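PDB 2XPI: anaphase-promoting complex subunit CUT9 from Schizosaccharomyces pombe, which serves as a TPR-repeat subunit of the anaphase-promoting complex, the E3 ubiquitin ligase that controls progression through mitosis and the G1 phase. Local coordinates for residues 88-92 with 119-123; 103-108 with 123-127; 153-157 with 171-175; 405-411 with 434-438. All coordinates share one frame; numbering follows the deposited sequence.

Contact 1 of 4, residues 88-92 with 119-123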
# COMPACT_ATOMS: atom_id res chain seq x y z
N ARG A 88 -24.96 3.85 8.65
CA ARG A 88 -23.76 3.86 9.45
C ARG A 88 -23.31 2.48 9.91
O ARG A 88 -22.15 2.14 9.75
CB ARG A 88 -23.93 4.78 10.64
CG ARG A 88 -24.06 6.21 10.25
CD ARG A 88 -24.26 6.99 11.48
NE ARG A 88 -24.39 8.41 11.20
CZ ARG A 88 -25.33 9.16 11.75
NH1 ARG A 88 -26.20 8.60 12.58
NH2 ARG A 88 -25.41 10.45 11.46
N LEU A 89 -24.21 1.70 10.49
CA LEU A 89 -23.87 0.31 10.79
C LEU A 89 -23.28 -0.38 9.57
O LEU A 89 -22.29 -1.11 9.66
CB LEU A 89 -25.10 -0.44 11.24
CG LEU A 89 -25.37 -0.49 12.74
CD1 LEU A 89 -24.56 0.52 13.53
CD2 LEU A 89 -26.88 -0.35 13.02
N TRP A 90 -23.90 -0.14 8.43
CA TRP A 90 -23.50 -0.78 7.18
C TRP A 90 -22.12 -0.29 6.73
O TRP A 90 -21.26 -1.08 6.38
CB TRP A 90 -24.57 -0.53 6.11
CG TRP A 90 -24.27 -1.08 4.77
CD1 TRP A 90 -23.32 -2.00 4.45
CD2 TRP A 90 -24.93 -0.74 3.55
NE1 TRP A 90 -23.34 -2.25 3.10
CE2 TRP A 90 -24.32 -1.49 2.52
CE3 TRP A 90 -25.99 0.11 3.22
CZ2 TRP A 90 -24.74 -1.41 1.19
CZ3 TRP A 90 -26.40 0.20 1.89
CH2 TRP A 90 -25.77 -0.56 0.90
N ARG A 91 -21.92 1.02 6.71
CA ARG A 91 -20.63 1.59 6.37
C ARG A 91 -19.57 1.03 7.32
O ARG A 91 -18.51 0.59 6.89
CB ARG A 91 -20.67 3.10 6.50
CG ARG A 91 -19.32 3.73 6.50
CD ARG A 91 -19.44 5.15 7.04
NE ARG A 91 -19.79 5.16 8.46
CZ ARG A 91 -20.30 6.20 9.09
NH1 ARG A 91 -20.54 7.31 8.41
NH2 ARG A 91 -20.59 6.14 10.39
N HIS A 92 -19.88 1.00 8.61
CA HIS A 92 -18.91 0.55 9.59
C HIS A 92 -18.43 -0.87 9.32
O HIS A 92 -17.23 -1.18 9.40
CB HIS A 92 -19.50 0.62 10.98
CG HIS A 92 -18.47 0.72 12.05
ND1 HIS A 92 -17.61 1.80 12.16
CD2 HIS A 92 -18.18 -0.10 13.09
CE1 HIS A 92 -16.83 1.63 13.21
NE2 HIS A 92 -17.16 0.49 13.79
N ASP A 119 -19.62 11.74 10.27
CA ASP A 119 -19.77 11.00 9.03
C ASP A 119 -18.68 11.34 8.03
O ASP A 119 -18.20 10.46 7.32
CB ASP A 119 -21.18 11.19 8.46
CG ASP A 119 -22.22 10.55 9.35
OD1 ASP A 119 -21.87 9.53 9.99
OD2 ASP A 119 -23.36 11.06 9.43
N ALA A 120 -18.28 12.60 7.99
CA ALA A 120 -17.12 13.03 7.22
C ALA A 120 -15.87 12.30 7.69
O ALA A 120 -15.05 11.87 6.89
CB ALA A 120 -16.92 14.52 7.35
N PHE A 121 -15.71 12.18 9.00
CA PHE A 121 -14.58 11.45 9.54
C PHE A 121 -14.52 10.02 9.02
O PHE A 121 -13.50 9.57 8.49
CB PHE A 121 -14.64 11.40 11.07
CG PHE A 121 -13.66 10.44 11.67
CD1 PHE A 121 -12.32 10.78 11.77
CD2 PHE A 121 -14.07 9.19 12.10
CE1 PHE A 121 -11.39 9.89 12.32
CE2 PHE A 121 -13.14 8.28 12.64
CZ PHE A 121 -11.80 8.63 12.75
N TRP A 122 -15.62 9.30 9.18
CA TRP A 122 -15.65 7.89 8.84
C TRP A 122 -15.49 7.66 7.35
O TRP A 122 -14.90 6.65 6.93
CB TRP A 122 -16.91 7.23 9.40
CG TRP A 122 -16.83 7.01 10.88
CD1 TRP A 122 -17.58 7.62 11.86
CD2 TRP A 122 -15.90 6.16 11.56
NE1 TRP A 122 -17.19 7.17 13.10
CE2 TRP A 122 -16.16 6.27 12.94
CE3 TRP A 122 -14.87 5.31 11.13
CZ2 TRP A 122 -15.43 5.55 13.90
CZ3 TRP A 122 -14.15 4.59 12.09
CH2 TRP A 122 -14.43 4.72 13.46
N LEU A 123 -16.00 8.60 6.55
CA LEU A 123 -15.85 8.53 5.10
C LEU A 123 -14.37 8.75 4.77
O LEU A 123 -13.78 8.02 3.97
CB LEU A 123 -16.68 9.61 4.43
CG LEU A 123 -17.18 9.35 3.00
CD1 LEU A 123 -17.17 10.62 2.16
CD2 LEU A 123 -16.43 8.23 2.30
O HOH W 1 -19.93 8.73 6.04
O HOH W 2 -20.70 8.08 12.12
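A salt-bridge network joins two successive tetratricopeptide repeats where Arg88 and Arg91, on helix 83-96 of TPR 1, converge on Asp119, on helix 117-129 of TPR 2. Arg88 takes the carboxylate side-on: its NE lies 3.0 Å from Asp119 OD1 and its NH2 2.9 Å from Asp119 OD2, each oxygen offering its syn lone pair to a nearly coplanar guanidinium. Arg91 NH1 reaches the same Asp119 OD1 at 3.0 Å, in an almost straight bond (171°) that arrives from above the carboxylate plane. OD1 thus accepts from two arginines, while OD2 is also hydrogen-bonded to Thr114. Two waters reinforce the junction, one between Arg91 NH1 and Asp119 O, the other between Arg91 NH2 and Asp119 OD1. A bend at chi3 (68°) turns the Arg91 guanidinium so that one face lies over Trp122 CB, with CZ 3.6 Å from that atom. Beside it His92 makes a T-shaped stack, its CE1 edge 3.9 Å from Trp122 CH2 over the indole face; Trp122 NE1 bonds to Ile53 O. The segment axes run 11.5 Å apart at 24°, the near-parallel alignment of first helices in consecutive repeats of a TPR superhelix.

Contact 2 of 4, residues 103-108 with 123-127; sequences AAFVGE and LAQVY
Glu108 reaches from helix 100-114 across to Leu123 and Tyr127 of helix 117-129. From CB, chi1 of -68° carries CG to the side of the backbone N, and there CG lies 3.9 Å from Leu123 CD1. The chain then runs on extended, crossing the tyrosine at about a right angle: CD passes 3.7 Å from Tyr127 OH, and at the tip OE2 accepts the hydrogen bond from Tyr127 OH at 2.9 Å. The hydroxyl meets OE2 on its anti side, 19° out of the carboxylate plane. An alanine here would probably leave the Tyr127 hydroxyl without this acceptor and open a gap beside the Leu123 methyl that rests on CG. Next to this hydrogen bond the packing is apolar and built on small residues. Val126 straddles the alanine pair, its CG2 3.7 Å from Ala103 CB and its CG1 4.0 Å from Ala104 CB. Gly107, without a side chain, brings its CA to 5.2 Å from Leu123 CA, so that the leucine lies against the glycine backbone. Helix 133-142 flanks the same group through Leu139 on Leu123 and Ala136 on Tyr127. With segment axes 9.2 Å apart at 158°, this is the antiparallel packing of the second helix of TPR 1 on the first helix of TPR 2, with Ala104 and Gly107 at the closest CA approaches, to Val126 and Leu123.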
# COMPACT_ATOMS: atom_id res chain seq x y z
N ALA A 103 -18.00 0.68 1.46
CA ALA A 103 -17.97 1.65 2.55
C ALA A 103 -17.91 3.10 2.06
O ALA A 103 -18.48 4.00 2.67
CB ALA A 103 -16.77 1.35 3.50
N ALA A 104 -17.19 3.33 0.97
CA ALA A 104 -17.19 4.63 0.31
C ALA A 104 -18.57 4.91 -0.26
O ALA A 104 -19.06 6.03 -0.16
CB ALA A 104 -16.14 4.68 -0.80
N PHE A 105 -19.21 3.91 -0.85
CA PHE A 105 -20.54 4.09 -1.40
C PHE A 105 -21.56 4.48 -0.34
O PHE A 105 -22.35 5.40 -0.54
CB PHE A 105 -20.99 2.83 -2.13
CG PHE A 105 -22.37 2.94 -2.72
CD1 PHE A 105 -22.60 3.76 -3.81
CD2 PHE A 105 -23.42 2.21 -2.20
CE1 PHE A 105 -23.89 3.86 -4.37
CE2 PHE A 105 -24.70 2.29 -2.75
CZ PHE A 105 -24.94 3.12 -3.84
N VAL A 106 -21.55 3.77 0.79
CA VAL A 106 -22.55 4.03 1.82
C VAL A 106 -22.19 5.28 2.59
O VAL A 106 -23.08 6.08 2.92
CB VAL A 106 -22.69 2.84 2.79
CG1 VAL A 106 -23.72 3.14 3.85
CG2 VAL A 106 -23.06 1.59 2.03
N GLY A 107 -20.90 5.45 2.86
CA GLY A 107 -20.39 6.60 3.60
C GLY A 107 -20.65 7.91 2.88
O GLY A 107 -20.92 8.92 3.52
N GLU A 108 -20.55 7.90 1.56
CA GLU A 108 -20.87 9.07 0.77
C GLU A 108 -22.37 9.42 0.86
O GLU A 108 -22.73 10.60 0.91
CB GLU A 108 -20.39 8.89 -0.68
CG GLU A 108 -18.85 8.87 -0.83
CD GLU A 108 -18.35 8.14 -2.10
OE1 GLU A 108 -19.20 7.70 -2.92
OE2 GLU A 108 -17.10 8.00 -2.26
N LEU A 123 -16.00 8.60 6.55
CA LEU A 123 -15.85 8.53 5.10
C LEU A 123 -14.37 8.75 4.77
O LEU A 123 -13.78 8.02 3.97
CB LEU A 123 -16.68 9.61 4.43
CG LEU A 123 -17.18 9.35 3.00
CD1 LEU A 123 -17.17 10.62 2.16
CD2 LEU A 123 -16.43 8.23 2.30
N ALA A 124 -13.79 9.77 5.40
CA ALA A 124 -12.36 10.05 5.28
C ALA A 124 -11.52 8.81 5.62
O ALA A 124 -10.52 8.54 4.94
CB ALA A 124 -11.99 11.22 6.17
N GLN A 125 -11.92 8.07 6.65
CA GLN A 125 -11.24 6.85 7.07
C GLN A 125 -11.12 5.85 5.94
O GLN A 125 -10.05 5.25 5.72
CB GLN A 125 -12.01 6.16 8.18
CG GLN A 125 -11.53 6.49 9.56
CD GLN A 125 -10.25 5.79 9.87
OE1 GLN A 125 -10.22 4.82 10.62
NE2 GLN A 125 -9.17 6.27 9.27
N VAL A 126 -12.23 5.68 5.22
CA VAL A 126 -12.28 4.74 4.11
C VAL A 126 -11.22 5.15 3.08
O VAL A 126 -10.42 4.32 2.62
CB VAL A 126 -13.71 4.67 3.48
CG1 VAL A 126 -13.74 3.75 2.30
CG2 VAL A 126 -14.75 4.24 4.53
N TYR A 127 -11.19 6.43 2.74
CA TYR A 127 -10.21 6.89 1.76
C TYR A 127 -8.79 6.61 2.20
O TYR A 127 -7.93 6.30 1.38
CB TYR A 127 -10.37 8.39 1.48
CG TYR A 127 -11.68 8.77 0.84
CD1 TYR A 127 -12.48 7.81 0.23
CD2 TYR A 127 -12.11 10.08 0.85
CE1 TYR A 127 -13.70 8.15 -0.35
CE2 TYR A 127 -13.31 10.44 0.27
CZ TYR A 127 -14.10 9.46 -0.33
OH TYR A 127 -15.29 9.81 -0.92

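Contact 3 of 4, residues 153-157 with 171-175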
# COMPACT_ATOMS: atom_id res chain seq x y z
N ARG A 153 -9.63 16.68 12.83
CA ARG A 153 -8.33 17.33 12.92
C ARG A 153 -7.21 16.28 12.95
O ARG A 153 -6.24 16.36 12.19
CB ARG A 153 -8.26 18.23 14.15
CG ARG A 153 -7.09 19.16 14.18
CD ARG A 153 -7.21 20.17 15.31
NE ARG A 153 -6.86 21.51 14.85
CZ ARG A 153 -7.74 22.46 14.54
NH1 ARG A 153 -9.04 22.23 14.67
NH2 ARG A 153 -7.32 23.64 14.11
N TYR A 154 -7.35 15.30 13.83
CA TYR A 154 -6.41 14.20 13.83
C TYR A 154 -6.23 13.58 12.44
O TYR A 154 -5.10 13.37 11.99
CB TYR A 154 -6.86 13.12 14.80
CG TYR A 154 -6.02 11.88 14.71
CD1 TYR A 154 -4.73 11.86 15.23
CD2 TYR A 154 -6.50 10.72 14.11
CE1 TYR A 154 -3.93 10.73 15.15
CE2 TYR A 154 -5.72 9.57 14.03
CZ TYR A 154 -4.42 9.58 14.54
OH TYR A 154 -3.64 8.46 14.48
N LEU A 155 -7.34 13.28 11.77
CA LEU A 155 -7.26 12.53 10.51
C LEU A 155 -6.72 13.38 9.36
O LEU A 155 -5.96 12.88 8.54
CB LEU A 155 -8.60 11.91 10.15
CG LEU A 155 -8.47 10.88 9.02
CD1 LEU A 155 -7.37 9.88 9.30
CD2 LEU A 155 -9.79 10.17 8.78
N ALA A 156 -7.10 14.65 9.32
CA ALA A 156 -6.57 15.56 8.32
C ALA A 156 -5.05 15.71 8.50
O ALA A 156 -4.30 15.64 7.54
CB ALA A 156 -7.25 16.91 8.37
N ALA A 157 -4.62 15.89 9.74
CA ALA A 157 -3.19 15.97 10.05
C ALA A 157 -2.49 14.68 9.64
O ALA A 157 -1.41 14.70 9.05
CB ALA A 157 -2.97 16.24 11.54
N ASN A 171 0.52 23.57 10.79
CA ASN A 171 -0.60 24.51 10.82
C ASN A 171 -1.84 23.92 11.52
O ASN A 171 -2.48 24.59 12.33
CB ASN A 171 -0.99 24.97 9.40
CG ASN A 171 0.03 25.91 8.77
OD1 ASN A 171 0.74 26.65 9.46
ND2 ASN A 171 0.10 25.89 7.44
N LEU A 172 -2.15 22.66 11.20
CA LEU A 172 -3.31 21.98 11.76
C LEU A 172 -3.13 21.54 13.22
O LEU A 172 -4.07 21.63 14.01
CB LEU A 172 -3.69 20.76 10.92
CG LEU A 172 -4.75 20.99 9.85
CD1 LEU A 172 -5.34 19.67 9.41
CD2 LEU A 172 -5.84 21.92 10.39
N LEU A 173 -1.94 21.06 13.57
CA LEU A 173 -1.66 20.56 14.91
C LEU A 173 -1.22 21.64 15.89
O LEU A 173 -1.53 21.57 17.08
CB LEU A 173 -0.57 19.50 14.86
CG LEU A 173 -0.88 18.01 14.71
CD1 LEU A 173 -2.33 17.79 14.33
CD2 LEU A 173 0.07 17.35 13.69
N GLY A 174 -0.49 22.64 15.40
CA GLY A 174 0.19 23.60 16.25
C GLY A 174 1.59 23.09 16.53
O GLY A 174 1.82 21.88 16.53
N GLU A 175 2.53 24.01 16.77
CA GLU A 175 3.94 23.65 16.97
C GLU A 175 4.17 23.04 18.35
O GLU A 175 5.20 22.40 18.61
CB GLU A 175 4.84 24.87 16.78
CG GLU A 175 4.65 25.57 15.44
CD GLU A 175 5.93 26.22 14.93
OE1 GLU A 175 5.86 27.35 14.39
OE2 GLU A 175 7.01 25.60 15.08
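Helix 150-162 and the last turn of helix 166-173 approach to 6.2 Å between Ala157 CA and Leu172 CA, just before Gly174 leaves helical geometry with a positive phi of 91°. Arg153 supplies the polar link. With CG anti to the backbone N (chi1 -168°) and a bend at chi3, its side chain brings NE to 2.9 Å from Leu172 O. The N-H...O angle is 157°, and the donor lies in the carbonyl plane, which marks a well-directed bond to a backbone oxygen near the helix end. Leu172 CD2 sits over one guanidinium face, and NH2 makes a weak hydrogen bond to Asn147. A leucine in place of Arg153 would probably leave the Leu172 carbonyl without this donor and Leu172 CD2 without the guanidinium face it lies over. Deeper in, two alanines receive the leucines: Leu172 CD1 lies 3.5 Å from Ala156 CB, and Leu173 CD1 packs on Ala157 CB at 3.3 Å. Leu140 of helix 133-142 also covers Ala156, while Leu205 of helix 198-212 covers Ala157. Both segments belong to TPR 3, and the contact joins the two helices of its helix-turn-helix hairpin, the unit from which a TPR array is built.

Contact 4 of 4, residues 405-411 with 434-438; sequences QFGPAWI and ARLFQ
Leu436 and Phe437 make a mainly apolar contact with the start of helix 407-420, at the open end of the helical hairpin of TPR 10, where its first helix starts and its second ends. Leu436 points into the other segment and touches several residues with one branch: its CD1 lies 3.4 Å from Trp410 CD1 and also meets Gln405 O and Gly407 CA. The indole nitrogen of Trp410 is hydrogen-bonded to Pro404 O, a bond that would limit the ring's rotation beside that methyl. Phe437, with CG anti to its own carbonyl carbon (chi1 -82°), swings its ring obliquely against the first turn of the helix. Its CE2 reaches Gly407 C at 3.3 Å and its CZ reaches Pro408 CD at 3.5 Å, while Ile411 CG1 lies 3.9 Å from the same CE2. Gly407 has no side chain, and the ring lies against its backbone. In a TPR the two antiparallel helices are joined by a short turn; here the contact lies at the end of the hairpin remote from that turn, where the chain passes on to helix 442-454. Pro443 of that helix packs on Phe437. Nearer the surface, the amide end of Gln405 lies by the edge of the Arg435 guanidinium, the two planes 62° apart. Pro408, Ile411 and Phe437 also touch a chain of another protein, consistent with TPR 10 being among the repeats that bind hcn1.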
# COMPACT_ATOMS: atom_id res chain seq x y z
N GLN A 405 18.76 3.71 12.66
CA GLN A 405 18.51 3.64 14.10
C GLN A 405 18.80 2.24 14.66
O GLN A 405 18.76 2.01 15.88
CB GLN A 405 17.07 4.05 14.39
CG GLN A 405 16.95 5.31 15.24
CD GLN A 405 17.49 6.55 14.56
OE1 GLN A 405 17.38 6.71 13.35
NE2 GLN A 405 18.06 7.45 15.34
N PHE A 406 19.12 1.31 13.76
CA PHE A 406 19.33 -0.10 14.09
C PHE A 406 20.71 -0.40 14.68
O PHE A 406 21.67 -0.65 13.95
CB PHE A 406 19.13 -0.94 12.82
CG PHE A 406 18.84 -2.38 13.09
CD1 PHE A 406 18.09 -2.75 14.20
CD2 PHE A 406 19.32 -3.36 12.26
CE1 PHE A 406 17.82 -4.09 14.46
CE2 PHE A 406 19.06 -4.68 12.51
CZ PHE A 406 18.31 -5.05 13.61
N GLY A 407 20.79 -0.39 16.00
CA GLY A 407 22.04 -0.54 16.72
C GLY A 407 22.88 -1.76 16.41
O GLY A 407 24.05 -1.62 16.09
N PRO A 408 22.30 -2.97 16.50
CA PRO A 408 23.00 -4.22 16.15
C PRO A 408 23.76 -4.16 14.83
O PRO A 408 24.83 -4.75 14.73
CB PRO A 408 21.85 -5.24 16.07
CG PRO A 408 20.85 -4.75 17.04
CD PRO A 408 20.93 -3.24 17.00
N ALA A 409 23.23 -3.47 13.82
CA ALA A 409 23.90 -3.41 12.52
C ALA A 409 25.15 -2.55 12.61
O ALA A 409 26.12 -2.77 11.88
CB ALA A 409 22.97 -2.86 11.48
N TRP A 410 25.12 -1.55 13.49
CA TRP A 410 26.27 -0.68 13.69
C TRP A 410 27.39 -1.41 14.39
O TRP A 410 28.53 -1.26 14.01
CB TRP A 410 25.88 0.60 14.44
CG TRP A 410 25.18 1.61 13.58
CD1 TRP A 410 23.83 1.86 13.53
CD2 TRP A 410 25.78 2.50 12.62
NE1 TRP A 410 23.56 2.84 12.61
CE2 TRP A 410 24.74 3.25 12.04
CE3 TRP A 410 27.09 2.74 12.22
CZ2 TRP A 410 24.97 4.24 11.07
CZ3 TRP A 410 27.32 3.71 11.24
CH2 TRP A 410 26.26 4.45 10.69
N ILE A 411 27.06 -2.22 15.40
CA ILE A 411 28.06 -3.04 16.09
C ILE A 411 28.73 -3.99 15.10
O ILE A 411 29.96 -4.03 15.00
CB ILE A 411 27.47 -3.83 17.29
CG1 ILE A 411 27.07 -2.88 18.43
CG2 ILE A 411 28.48 -4.80 17.85
CD1 ILE A 411 28.14 -1.83 18.79
N ALA A 434 27.08 3.78 20.27
CA ALA A 434 26.91 4.03 21.71
C ALA A 434 25.69 4.93 21.98
O ALA A 434 25.19 5.00 23.10
CB ALA A 434 28.17 4.62 22.31
N ARG A 435 25.22 5.61 20.94
CA ARG A 435 24.01 6.42 20.99
C ARG A 435 22.77 5.52 21.00
O ARG A 435 21.83 5.77 21.73
CB ARG A 435 23.98 7.34 19.78
CG ARG A 435 22.99 8.50 19.86
CD ARG A 435 21.69 8.26 19.06
NE ARG A 435 21.82 8.48 17.62
CZ ARG A 435 20.79 8.60 16.80
NH1 ARG A 435 19.54 8.53 17.28
NH2 ARG A 435 20.98 8.79 15.49
N LEU A 436 22.81 4.46 20.22
CA LEU A 436 21.68 3.57 20.03
C LEU A 436 21.61 2.45 21.05
O LEU A 436 20.77 1.58 20.95
CB LEU A 436 21.74 2.98 18.64
CG LEU A 436 21.97 3.99 17.52
CD1 LEU A 436 22.30 3.31 16.24
CD2 LEU A 436 20.77 4.86 17.37
N PHE A 437 22.55 2.43 21.97
CA PHE A 437 22.58 1.43 23.00
C PHE A 437 22.93 2.11 24.30
O PHE A 437 23.64 1.56 25.10
CB PHE A 437 23.67 0.42 22.69
CG PHE A 437 23.26 -0.64 21.74
CD1 PHE A 437 22.27 -1.53 22.05
CD2 PHE A 437 23.90 -0.77 20.53
CE1 PHE A 437 21.92 -2.51 21.18
CE2 PHE A 437 23.54 -1.75 19.68
CZ PHE A 437 22.55 -2.62 20.00
N GLN A 438 22.47 3.33 24.50
CA GLN A 438 22.88 4.05 25.70
C GLN A 438 22.39 3.38 26.97
O GLN A 438 21.32 2.79 27.00
CB GLN A 438 22.44 5.50 25.65
CG GLN A 438 23.36 6.43 26.41
CD GLN A 438 24.73 6.51 25.79
OE1 GLN A 438 25.12 7.54 25.24
NE2 GLN A 438 25.49 5.43 25.87

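Contacts 1 and 2 form one unit: their centres are about 6 Å apart, they share Leu123 and helix 117-129, and Trp90 packs on Val106 between them. Helices 83-96 and 100-114, consecutive in the chain, thus both rest on the first helix of TPR 2. Contact 3 follows in TPR 3, with centres about 21 Å from either, and is joined to them where Leu155 packs on Phe121 and Ala124. All three have residues that touch the second subunit, as expected for TPR repeats 1-7, which mediate homodimerization. Contact 4 comes last, centres about 33 Å from contact 3, near the chain's centre and in the hcn1-binding part, so the four sample two functional regions of one array.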